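PDB 7D39: Cd1 from Flavonifractor plautii, which binds flavin mononucleotide and probably acts as an ene-reductase that opens the breakdown of flavones and flavonols in gut bacteria. Local coordinates for residues D68-D71 with W72-K76; K92-G96 with L97-I101; T153-D156 with A157-A161; R189-Q192 with I193-I197. One frame throughout, in Å; residues are numbered along the deposited sequence.

Contact 1: D68-D71 with W72-K76; sequences DDFD and WLLDK
F70 and L74 lie one turn apart at the start of helix 70-79, where three successive i to i+4 bonds run from the amides of L73, L74 and D75 to the carbonyls of D69, F70 and D71; the tightest joins L74 N to F70 O at 2.7 Å. On the buried side CE2 of the F70 ring comes 3.9 Å from L74 CD2, the two side chains lying at a slant. F70 reaches this place because its CG stands opposite the backbone N (chi1 -176°), and helix 96-109 covers this side, with R104 against F70 and F105 and M109 against L74. L73 packs on I36 of strand 32-37 and on I101 of helix 96-109. On another side of the helix W72 lays its indole beneath the K76 chain, whose CG sits 3.9 Å above the ring plane and over its centre, while K76 NZ continues to a salt bridge with E34. A water accepts from W72 N at 2.9 Å and donates to D68 O at 2.7 Å, so it closes the first turn where the peptide amide of W72 has no regular helical bond. D75 carries its OD2 to within 3.0 Å of D71 O; both are acceptors and no bond forms. D69 OD2 is held by the amide of H42. The chemistry thus divides the turn: an apolar side seals against the neighbouring helix, while D71 has just a long, weak ion pair with R108 and D75 a counter-charge in R132, whose salt bridge to OD1 would probably ease the approach of OD2 to the D71 carbonyl.

Contact 2: K92-G96 with L97-I101; sequences KGATG and LFHTI. With FMN (flavin mononucleotide), chain B.
H99 turns its imidazole edge back along the chain to the peptides of A94 and T95. Its CE1 meets A94 O in the plane of the ring at 3.3 Å, while ND1 donates to T95 O at 3.1 Å, a bent bond (144°) arriving well above the carbonyl plane. That same T95 oxygen takes the backbone N of H99 at 3.0 Å, so two donors of one residue share it, and the ND1 bond restrains the rotation of the ring. The side chain of T95 makes a separate bond: OG1, placed between its own backbone N and carbonyl carbon (chi1 66°), accepts from F98 N at 3.2 Å. This is an N-cap on helix 96-109, which follows strand 82-88 in the flavodoxin-like fold. F98 directs its ring away from the cap, and A94 CB approaches obliquely, 3.6 Å from F98 CG; beyond it, F85 meets the F98 ring edge-to-face. G96 O receives T100 N at 2.8 Å as the first full turn closes. Upstream, the loop bends towards the cofactor, where K92 N donates to FMN O4 at 2.9 Å and the K92 side chain forms a cation-pi contact with W149.

Contact 3: T153-D156 with A157-A161; sequences TQCD and AGMLA
C155 and M159 sit one above the other on helix 153-162, the helix of the beta-alpha-beta unit that links strands 138-144 and 167-174 of the flavodoxin-like sheet. Backbone bonds set the frame. A157 N donates to T153 O at 2.8 Å, G158 N to Q154 O at 3.0 Å and M159 N to C155 O at 2.9 Å. The next link is slack: L160 N reaches D156 O only weakly at 3.5 Å, and it makes a second weak bond to A157 O. The polar side chains find their partners beyond the helix. T153 OG1 is bonded to S143 OG, Q154 NE2 to N171 O, and D156 OD2 accepts from A94 N, tying the helix to the loop that approaches the flavin. Apolar contacts complete the account. A157 CB lies 3.6 Å from both T153 O and Q154 O and packs on F141 of strand 138-144, with N171 of strand 167-174 as a further neighbour. L160 leans towards F98 and F105 of helix 96-109. M159, a selenomethionine here, is bent at both chi2 (65°) and chi3 (63°), which folds its chain back along the helix towards C155, near the loop residues C234 and L235. Its terminal CE stops 4.2 Å from C155 SG.

Contact 4: R189-Q192 with I193-I197; sequences RAHQ and IGRNI
The guanidinium of R195 has H191 over one face, with CD2 of the imidazole 3.7 Å above the plane and over its centre, and Q192 OE1 at its edge. For the H191 ring the relation is reversed: R195 CZ lies at the edge of the imidazole, in its plane, and the two planes stand 83° apart, an edge-to-face arrangement. Both groups are held by the same oxygen, since E28 OE1 forms a salt bridge with R195 NE and a hydrogen bond with H191 NE2; with E21 OE1 at H191 ND1 as well, carboxylates at both ring nitrogens are consistent with a protonated imidazole. Q192 then grips the arginine from the edge. R195 NH1 donates to Q192 OE1 at 3.2 Å, only 3° out of the guanidinium plane. The other end of that amide, NE2, gives a weak bond to N196 OD1 at 3.5 Å, and both contacts fit the modelled orientation of the amide. N196 ND2 in turn is bonded to D170. These residues belong to helix 184-202, which packs beside helix 14-28 against the parallel sheet of the flavodoxin-like fold, with I193 on M142. The guanidinium of R189 has I193 CG1 over one face, 4.1 Å above the plane, and its NE is bridged to E172 of strand 167-174. Bending at chi2 (75°) swings this group round to I193, whose CG1 also touches R189 O at 3.3 Å. Along the axis, N196 N donates to Q192 O at 2.8 Å and I193 N to R189 O at 2.9 Å.

Overall arrangement
The four contacts follow one another along the chain, on or at the start of helices 70-79, 96-109, 153-162 and 184-202 of the flavodoxin-like domain built round the five-stranded parallel sheet. Contacts 1 and 2 have centres about 17 Å apart and meet where F70 and L73 pack on I101. Contacts 2 and 3 are nearer, about 9 Å between centres, with F98 against the backbone of D156. Contact 4 stands apart, about 18 Å from contact 3 and 25 Å from contact 1 between centres. Contact 2 alone touches the flavin; contacts 1 to 3 share one face of the sheet, and contact 4 lies with helix 14-28 on the other.

Contact 1: D68-D71 with W72-K76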
loop_
_atom_site.group_PDB
_atom_site.type_symbol
_atom_site.label_atom_id
_atom_site.label_comp_id
_atom_site.label_asym_id
_atom_site.label_seq_id
_atom_site.Cartn_x
_atom_site.Cartn_y
_atom_site.Cartn_z
ATOM N N ASP A 68 -11.456 13.704 -2.642
ATOM C CA ASP A 68 -12.744 14.239 -3.187
ATOM C C ASP A 68 -13.570 13.268 -4.048
ATOM O O ASP A 68 -14.748 13.061 -3.791
ATOM C CB ASP A 68 -12.501 15.489 -4.009
ATOM C CG ASP A 68 -13.577 16.533 -3.790
ATOM O OD1 ASP A 68 -14.190 16.528 -2.700
ATOM O OD2 ASP A 68 -13.804 17.358 -4.702
ATOM N N ASP A 69 -12.953 12.702 -5.085
ATOM C CA ASP A 69 -13.389 11.429 -5.656
ATOM C C ASP A 69 -12.813 10.233 -4.911
ATOM O O ASP A 69 -13.036 9.091 -5.325
ATOM C CB ASP A 69 -12.977 11.319 -7.123
ATOM C CG ASP A 69 -13.821 12.184 -8.038
ATOM O OD1 ASP A 69 -15.021 12.354 -7.740
ATOM O OD2 ASP A 69 -13.277 12.687 -9.052
ATOM N N PHE A 70 -12.065 10.466 -3.835
ATOM C CA PHE A 70 -11.453 9.355 -3.122
ATOM C C PHE A 70 -12.513 8.409 -2.565
ATOM O O PHE A 70 -12.402 7.187 -2.709
ATOM C CB PHE A 70 -10.538 9.879 -2.013
ATOM C CG PHE A 70 -9.793 8.801 -1.302
ATOM C CD1 PHE A 70 -8.669 8.242 -1.866
ATOM C CD2 PHE A 70 -10.248 8.313 -0.086
ATOM C CE1 PHE A 70 -7.983 7.216 -1.226
ATOM C CE2 PHE A 70 -9.574 7.299 0.566
ATOM C CZ PHE A 70 -8.433 6.750 -0.004
ATOM N N ASP A 71 -13.554 8.952 -1.927
ATOM C CA ASP A 71 -14.588 8.087 -1.370
ATOM C C ASP A 71 -15.203 7.213 -2.453
ATOM O O ASP A 71 -15.411 6.014 -2.245
ATOM C CB ASP A 71 -15.668 8.916 -0.665
ATOM C CG ASP A 71 -15.207 9.448 0.685
ATOM O OD1 ASP A 71 -14.242 8.897 1.251
ATOM O OD2 ASP A 71 -15.816 10.410 1.186
ATOM N N TRP A 72 -15.493 7.793 -3.617
ATOM C CA TRP A 72 -15.964 6.989 -4.741
ATOM C C TRP A 72 -14.962 5.891 -5.085
ATOM O O TRP A 72 -15.322 4.712 -5.190
ATOM C CB TRP A 72 -16.220 7.892 -5.942
ATOM C CG TRP A 72 -16.690 7.176 -7.170
ATOM C CD1 TRP A 72 -17.987 6.894 -7.522
ATOM C CD2 TRP A 72 -15.869 6.658 -8.223
ATOM N NE1 TRP A 72 -18.015 6.228 -8.723
ATOM C CE2 TRP A 72 -16.734 6.074 -9.180
ATOM C CE3 TRP A 72 -14.493 6.632 -8.451
ATOM C CZ2 TRP A 72 -16.262 5.468 -10.340
ATOM C CZ3 TRP A 72 -14.023 6.016 -9.612
ATOM C CH2 TRP A 72 -14.909 5.455 -10.542
ATOM N N LEU A 73 -13.694 6.260 -5.258
ATOM C CA LEU A 73 -12.674 5.258 -5.571
ATOM C C LEU A 73 -12.652 4.152 -4.520
ATOM O O LEU A 73 -12.613 2.961 -4.848
ATOM C CB LEU A 73 -11.297 5.927 -5.670
ATOM C CG LEU A 73 -10.068 5.060 -5.970
ATOM C CD1 LEU A 73 -10.254 4.291 -7.261
ATOM C CD2 LEU A 73 -8.786 5.908 -6.017
ATOM N N LEU A 74 -12.683 4.536 -3.248
ATOM C CA LEU A 74 -12.629 3.556 -2.177
ATOM C C LEU A 74 -13.817 2.603 -2.230
ATOM O O LEU A 74 -13.650 1.387 -2.076
ATOM C CB LEU A 74 -12.562 4.281 -0.829
ATOM C CG LEU A 74 -11.995 3.428 0.285
ATOM C CD1 LEU A 74 -10.663 2.921 -0.186
ATOM C CD2 LEU A 74 -11.848 4.237 1.561
ATOM N N ASP A 75 -15.028 3.135 -2.438
ATOM C CA ASP A 75 -16.191 2.262 -2.578
ATOM C C ASP A 75 -15.964 1.233 -3.674
ATOM O O ASP A 75 -16.313 0.059 -3.514
ATOM C CB ASP A 75 -17.463 3.064 -2.882
ATOM C CG ASP A 75 -17.912 3.937 -1.730
ATOM O OD1 ASP A 75 -17.966 3.458 -0.575
ATOM O OD2 ASP A 75 -18.230 5.119 -1.981
ATOM N N LYS A 76 -15.387 1.655 -4.800
ATOM C CA LYS A 76 -15.157 0.713 -5.894
ATOM C C LYS A 76 -14.171 -0.364 -5.478
ATOM O O LYS A 76 -14.371 -1.548 -5.769
ATOM C CB LYS A 76 -14.639 1.433 -7.143
ATOM C CG LYS A 76 -15.524 2.549 -7.701
ATOM C CD LYS A 76 -16.881 2.054 -8.171
ATOM C CE LYS A 76 -16.755 1.034 -9.263
ATOM N NZ LYS A 76 -18.075 0.802 -9.910
HETATM O O HOH W 1 -16.070 10.662 -3.669
#

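Contact 2: K92-G96 with L97-I101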
loop_
_atom_site.group_PDB
_atom_site.type_symbol
_atom_site.label_atom_id
_atom_site.label_comp_id
_atom_site.label_asym_id
_atom_site.label_seq_id
_atom_site.Cartn_x
_atom_site.Cartn_y
_atom_site.Cartn_z
ATOM N N LYS A 92 12.038 6.672 -8.917
ATOM C CA LYS A 92 12.342 5.363 -8.336
ATOM C C LYS A 92 11.324 5.020 -7.257
ATOM O O LYS A 92 11.696 4.587 -6.156
ATOM C CB LYS A 92 13.519 5.467 -7.376
ATOM C CG LYS A 92 14.834 5.686 -8.080
ATOM C CD LYS A 92 15.900 6.064 -7.086
ATOM C CE LYS A 92 17.162 6.472 -7.808
ATOM N NZ LYS A 92 18.175 7.061 -6.899
ATOM N N GLY A 93 10.045 5.219 -7.542
ATOM C CA GLY A 93 9.053 4.913 -6.541
ATOM C C GLY A 93 7.759 5.094 -7.302
ATOM O O GLY A 93 7.774 5.343 -8.509
ATOM N N ALA A 94 6.632 4.985 -6.610
ATOM C CA ALA A 94 5.350 5.204 -7.258
ATOM C C ALA A 94 5.071 6.703 -7.379
ATOM O O ALA A 94 5.814 7.539 -6.862
ATOM C CB ALA A 94 4.255 4.490 -6.485
ATOM N N THR A 95 3.991 7.048 -8.077
ATOM C CA THR A 95 3.690 8.457 -8.316
ATOM C C THR A 95 3.208 9.146 -7.039
ATOM O O THR A 95 2.727 8.509 -6.097
ATOM C CB THR A 95 2.628 8.632 -9.400
ATOM O OG1 THR A 95 1.384 8.088 -8.943
ATOM C CG2 THR A 95 3.053 7.961 -10.741
ATOM N N GLY A 96 3.338 10.474 -7.022
ATOM C CA GLY A 96 2.818 11.233 -5.900
ATOM C C GLY A 96 1.382 10.869 -5.593
ATOM O O GLY A 96 0.998 10.729 -4.431
ATOM N N LEU A 97 0.571 10.689 -6.640
ATOM C CA LEU A 97 -0.833 10.349 -6.449
ATOM C C LEU A 97 -0.992 8.996 -5.762
ATOM O O LEU A 97 -1.837 8.835 -4.878
ATOM C CB LEU A 97 -1.552 10.353 -7.801
ATOM C CG LEU A 97 -3.022 9.946 -7.698
ATOM C CD1 LEU A 97 -3.779 10.883 -6.759
ATOM C CD2 LEU A 97 -3.672 9.920 -9.076
ATOM N N PHE A 98 -0.191 8.012 -6.164
ATOM C CA PHE A 98 -0.170 6.741 -5.459
ATOM C C PHE A 98 0.166 6.938 -3.980
ATOM O O PHE A 98 -0.441 6.306 -3.103
ATOM C CB PHE A 98 0.839 5.799 -6.124
ATOM C CG PHE A 98 0.716 4.376 -5.669
ATOM C CD1 PHE A 98 1.257 3.967 -4.462
ATOM C CD2 PHE A 98 0.050 3.445 -6.449
ATOM C CE1 PHE A 98 1.121 2.665 -4.045
ATOM C CE2 PHE A 98 -0.099 2.145 -6.031
ATOM C CZ PHE A 98 0.437 1.748 -4.834
ATOM N N HIS A 99 1.139 7.792 -3.681
ATOM C CA HIS A 99 1.452 8.085 -2.277
ATOM C C HIS A 99 0.297 8.778 -1.564
ATOM O O HIS A 99 0.089 8.549 -0.373
ATOM C CB HIS A 99 2.699 8.945 -2.175
ATOM C CG HIS A 99 3.967 8.192 -2.411
ATOM N ND1 HIS A 99 4.591 8.147 -3.636
ATOM C CD2 HIS A 99 4.737 7.462 -1.573
ATOM C CE1 HIS A 99 5.687 7.415 -3.546
ATOM N NE2 HIS A 99 5.793 6.981 -2.306
ATOM N N THR A 100 -0.459 9.621 -2.268
ATOM C CA THR A 100 -1.613 10.283 -1.668
ATOM C C THR A 100 -2.721 9.287 -1.360
ATOM O O THR A 100 -3.317 9.334 -0.281
ATOM C CB THR A 100 -2.117 11.381 -2.597
ATOM O OG1 THR A 100 -1.204 12.462 -2.540
ATOM C CG2 THR A 100 -3.479 11.893 -2.175
ATOM N N ILE A 101 -2.996 8.369 -2.291
ATOM C CA ILE A 101 -3.956 7.308 -2.017
ATOM C C ILE A 101 -3.530 6.510 -0.792
ATOM O O ILE A 101 -4.355 6.162 0.060
ATOM C CB ILE A 101 -4.130 6.413 -3.264
ATOM C CG1 ILE A 101 -4.900 7.183 -4.341
ATOM C CG2 ILE A 101 -4.845 5.108 -2.913
ATOM C CD1 ILE A 101 -4.780 6.587 -5.740
HETATM N N1 FMN B . 10.974 6.106 -15.003
HETATM C C2 FMN B . 11.826 5.333 -14.346
HETATM O O2 FMN B . 11.996 4.258 -14.928
HETATM N N3 FMN B . 12.424 5.727 -13.189
HETATM C C4 FMN B . 12.111 6.939 -12.675
HETATM O O4 FMN B . 12.564 7.426 -11.655
HETATM C C4A FMN B . 11.172 7.808 -13.400
HETATM N N5 FMN B . 10.829 8.999 -12.973
HETATM C C5A FMN B . 9.950 9.786 -13.590
HETATM C C6 FMN B . 9.599 11.036 -13.110
HETATM C C7 FMN B . 8.683 11.840 -13.775
HETATM C C7M FMN B . 8.322 13.204 -13.247
HETATM C C8 FMN B . 8.086 11.357 -15.045
HETATM C C8M FMN B . 7.110 12.225 -15.789
HETATM C C9 FMN B . 8.453 10.110 -15.522
HETATM C C9A FMN B . 9.348 9.311 -14.839
HETATM N N10 FMN B . 9.727 8.062 -15.342
HETATM C C10 FMN B . 10.609 7.300 -14.614
HETATM C "C1'" FMN B . 9.094 7.584 -16.566
HETATM C "C2'" FMN B . 7.691 7.031 -16.281
HETATM O "O2'" FMN B . 7.703 5.895 -15.439
HETATM C "C3'" FMN B . 6.932 6.758 -17.613
HETATM O "O3'" FMN B . 6.738 7.940 -18.338
HETATM C "C4'" FMN B . 5.599 6.002 -17.392
HETATM O "O4'" FMN B . 5.800 4.639 -17.066
HETATM C "C5'" FMN B . 4.696 6.158 -18.605
HETATM O "O5'" FMN B . 3.493 5.482 -18.472
HETATM P P FMN B . 2.145 5.738 -19.106
HETATM O O1P FMN B . 1.217 4.879 -18.536
HETATM O O2P FMN B . 1.816 7.071 -18.809
HETATM O O3P FMN B . 2.398 5.387 -20.468
#

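Contact 3: T153-D156 with A157-A161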
loop_
_atom_site.group_PDB
_atom_site.type_symbol
_atom_site.label_atom_id
_atom_site.label_comp_id
_atom_site.label_asym_id
_atom_site.label_seq_id
_atom_site.Cartn_x
_atom_site.Cartn_y
_atom_site.Cartn_z
ATOM N N THR A 153 9.801 1.356 -5.850
ATOM C CA THR A 153 8.386 1.364 -6.197
ATOM C C THR A 153 7.661 0.157 -5.620
ATOM O O THR A 153 6.510 0.271 -5.196
ATOM C CB THR A 153 8.216 1.455 -7.725
ATOM O OG1 THR A 153 6.833 1.627 -8.047
ATOM C CG2 THR A 153 8.777 0.204 -8.433
ATOM N N GLN A 154 8.324 -0.995 -5.560
ATOM C CA GLN A 154 7.685 -2.189 -5.015
ATOM C C GLN A 154 7.413 -2.054 -3.523
ATOM O O GLN A 154 6.426 -2.603 -3.016
ATOM C CB GLN A 154 8.565 -3.407 -5.272
ATOM C CG GLN A 154 8.601 -3.853 -6.697
ATOM C CD GLN A 154 9.665 -4.895 -6.949
ATOM O OE1 GLN A 154 10.857 -4.654 -6.742
ATOM N NE2 GLN A 154 9.233 -6.076 -7.383
ATOM N N CYS A 155 8.287 -1.364 -2.803
ATOM C CA CYS A 155 8.020 -1.081 -1.401
ATOM C C CYS A 155 6.881 -0.075 -1.263
ATOM O O CYS A 155 5.998 -0.253 -0.411
ATOM C CB CYS A 155 9.303 -0.606 -0.725
ATOM S SG CYS A 155 9.195 -0.339 1.062
ATOM N N ASP A 156 6.848 0.966 -2.114
ATOM C CA ASP A 156 5.692 1.865 -2.112
ATOM C C ASP A 156 4.415 1.078 -2.334
ATOM O O ASP A 156 3.406 1.295 -1.648
ATOM C CB ASP A 156 5.809 2.951 -3.187
ATOM C CG ASP A 156 6.960 3.899 -2.959
ATOM O OD1 ASP A 156 7.524 3.923 -1.855
ATOM O OD2 ASP A 156 7.293 4.648 -3.897
ATOM N N ALA A 157 4.430 0.171 -3.312
ATOM C CA ALA A 157 3.223 -0.592 -3.596
ATOM C C ALA A 157 2.800 -1.386 -2.368
ATOM O O ALA A 157 1.636 -1.351 -1.954
ATOM C CB ALA A 157 3.448 -1.517 -4.794
ATOM N N GLY A 158 3.745 -2.095 -1.765
ATOM C CA GLY A 158 3.431 -2.845 -0.568
ATOM C C GLY A 158 2.858 -1.981 0.539
ATOM O O GLY A 158 2.017 -2.435 1.308
HETATM N N MSE A 159 3.324 -0.768 0.655
HETATM C CA MSE A 159 2.786 0.142 1.609
HETATM C C MSE A 159 1.277 0.302 1.522
HETATM O O MSE A 159 0.659 0.327 2.539
HETATM C CB MSE A 159 3.523 1.451 1.509
HETATM C CG MSE A 159 3.536 2.100 2.861
HETATM SE SE MSE A 159 4.535 1.167 4.279
HETATM C CE MSE A 159 6.260 1.257 3.540
ATOM N N LEU A 160 0.708 0.432 0.340
ATOM C CA LEU A 160 -0.731 0.595 0.167
ATOM C C LEU A 160 -1.488 -0.619 0.702
ATOM O O LEU A 160 -2.502 -0.473 1.396
ATOM C CB LEU A 160 -1.056 0.845 -1.304
ATOM C CG LEU A 160 -2.560 0.899 -1.605
ATOM C CD1 LEU A 160 -3.189 2.053 -0.825
ATOM C CD2 LEU A 160 -2.844 1.063 -3.087
ATOM N N ALA A 161 -0.998 -1.825 0.402
ATOM C CA ALA A 161 -1.638 -3.050 0.880
ATOM C C ALA A 161 -1.480 -3.225 2.384
ATOM O O ALA A 161 -2.346 -3.830 3.029
ATOM C CB ALA A 161 -1.054 -4.270 0.167
#

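Contact 4: R189-Q192 with I193-I197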
loop_
_atom_site.group_PDB
_atom_site.type_symbol
_atom_site.label_atom_id
_atom_site.label_comp_id
_atom_site.label_asym_id
_atom_site.label_seq_id
_atom_site.Cartn_x
_atom_site.Cartn_y
_atom_site.Cartn_z
ATOM N N ARG A 189 3.389 -11.188 -19.482
ATOM C CA ARG A 189 3.540 -11.215 -18.027
ATOM C C ARG A 189 2.409 -10.460 -17.334
ATOM O O ARG A 189 1.915 -10.897 -16.289
ATOM C CB ARG A 189 4.901 -10.645 -17.631
ATOM C CG ARG A 189 5.131 -10.570 -16.134
ATOM C CD ARG A 189 5.418 -11.947 -15.517
ATOM N NE ARG A 189 5.686 -11.822 -14.088
ATOM C CZ ARG A 189 5.104 -12.549 -13.140
ATOM N NH1 ARG A 189 4.230 -13.494 -13.458
ATOM N NH2 ARG A 189 5.409 -12.332 -11.867
ATOM N N ALA A 190 1.984 -9.324 -17.891
ATOM C CA ALA A 190 0.784 -8.672 -17.376
ATOM C C ALA A 190 -0.420 -9.597 -17.478
ATOM O O ALA A 190 -1.233 -9.674 -16.551
ATOM C CB ALA A 190 0.512 -7.368 -18.129
ATOM N N HIS A 191 -0.545 -10.308 -18.600
ATOM C CA HIS A 191 -1.634 -11.258 -18.763
ATOM C C HIS A 191 -1.621 -12.323 -17.661
ATOM O O HIS A 191 -2.659 -12.633 -17.068
ATOM C CB HIS A 191 -1.542 -11.916 -20.143
ATOM C CG HIS A 191 -2.725 -12.770 -20.473
ATOM N ND1 HIS A 191 -3.837 -12.279 -21.122
ATOM C CD2 HIS A 191 -2.978 -14.077 -20.229
ATOM C CE1 HIS A 191 -4.722 -13.251 -21.270
ATOM N NE2 HIS A 191 -4.223 -14.353 -20.743
ATOM N N GLN A 192 -0.457 -12.922 -17.395
ATOM C CA GLN A 192 -0.376 -13.928 -16.337
ATOM C C GLN A 192 -0.717 -13.335 -14.972
ATOM O O GLN A 192 -1.414 -13.968 -14.165
ATOM C CB GLN A 192 1.012 -14.556 -16.300
ATOM C CG GLN A 192 1.082 -15.756 -15.392
ATOM C CD GLN A 192 0.273 -16.935 -15.933
ATOM O OE1 GLN A 192 0.350 -17.262 -17.117
ATOM N NE2 GLN A 192 -0.526 -17.560 -15.067
ATOM N N ILE A 193 -0.234 -12.124 -14.693
ATOM C CA ILE A 193 -0.570 -11.464 -13.434
ATOM C C ILE A 193 -2.085 -11.342 -13.287
ATOM O O ILE A 193 -2.642 -11.511 -12.194
ATOM C CB ILE A 193 0.142 -10.100 -13.350
ATOM C CG1 ILE A 193 1.631 -10.336 -13.090
ATOM C CG2 ILE A 193 -0.468 -9.187 -12.272
ATOM C CD1 ILE A 193 2.444 -9.079 -12.922
ATOM N N GLY A 194 -2.779 -11.090 -14.396
ATOM C CA GLY A 194 -4.233 -11.023 -14.344
ATOM C C GLY A 194 -4.879 -12.376 -14.103
ATOM O O GLY A 194 -5.901 -12.475 -13.414
ATOM N N ARG A 195 -4.307 -13.437 -14.684
ATOM C CA ARG A 195 -4.744 -14.786 -14.329
ATOM C C ARG A 195 -4.557 -15.035 -12.831
ATOM O O ARG A 195 -5.446 -15.566 -12.159
ATOM C CB ARG A 195 -3.982 -15.845 -15.142
ATOM C CG ARG A 195 -4.419 -16.021 -16.603
ATOM C CD ARG A 195 -3.424 -16.925 -17.333
ATOM N NE ARG A 195 -3.903 -17.391 -18.634
ATOM C CZ ARG A 195 -3.112 -17.833 -19.615
ATOM N NH1 ARG A 195 -1.791 -17.854 -19.449
ATOM N NH2 ARG A 195 -3.638 -18.245 -20.766
ATOM N N ASN A 196 -3.401 -14.648 -12.297
ATOM C CA ASN A 196 -3.117 -14.857 -10.882
ATOM C C ASN A 196 -4.131 -14.153 -9.985
ATOM O O ASN A 196 -4.746 -14.785 -9.116
ATOM C CB ASN A 196 -1.698 -14.392 -10.576
ATOM C CG ASN A 196 -0.670 -15.270 -11.223
ATOM O OD1 ASN A 196 -1.025 -16.245 -11.865
ATOM N ND2 ASN A 196 0.601 -14.937 -11.068
ATOM N N ILE A 197 -4.325 -12.843 -10.165
ATOM C CA ILE A 197 -5.255 -12.151 -9.276
ATOM C C ILE A 197 -6.637 -12.794 -9.350
ATOM O O ILE A 197 -7.346 -12.893 -8.339
ATOM C CB ILE A 197 -5.300 -10.641 -9.595
ATOM C CG1 ILE A 197 -5.969 -9.871 -8.458
ATOM C CG2 ILE A 197 -6.062 -10.376 -10.859
ATOM C CD1 ILE A 197 -5.271 -10.015 -7.115
#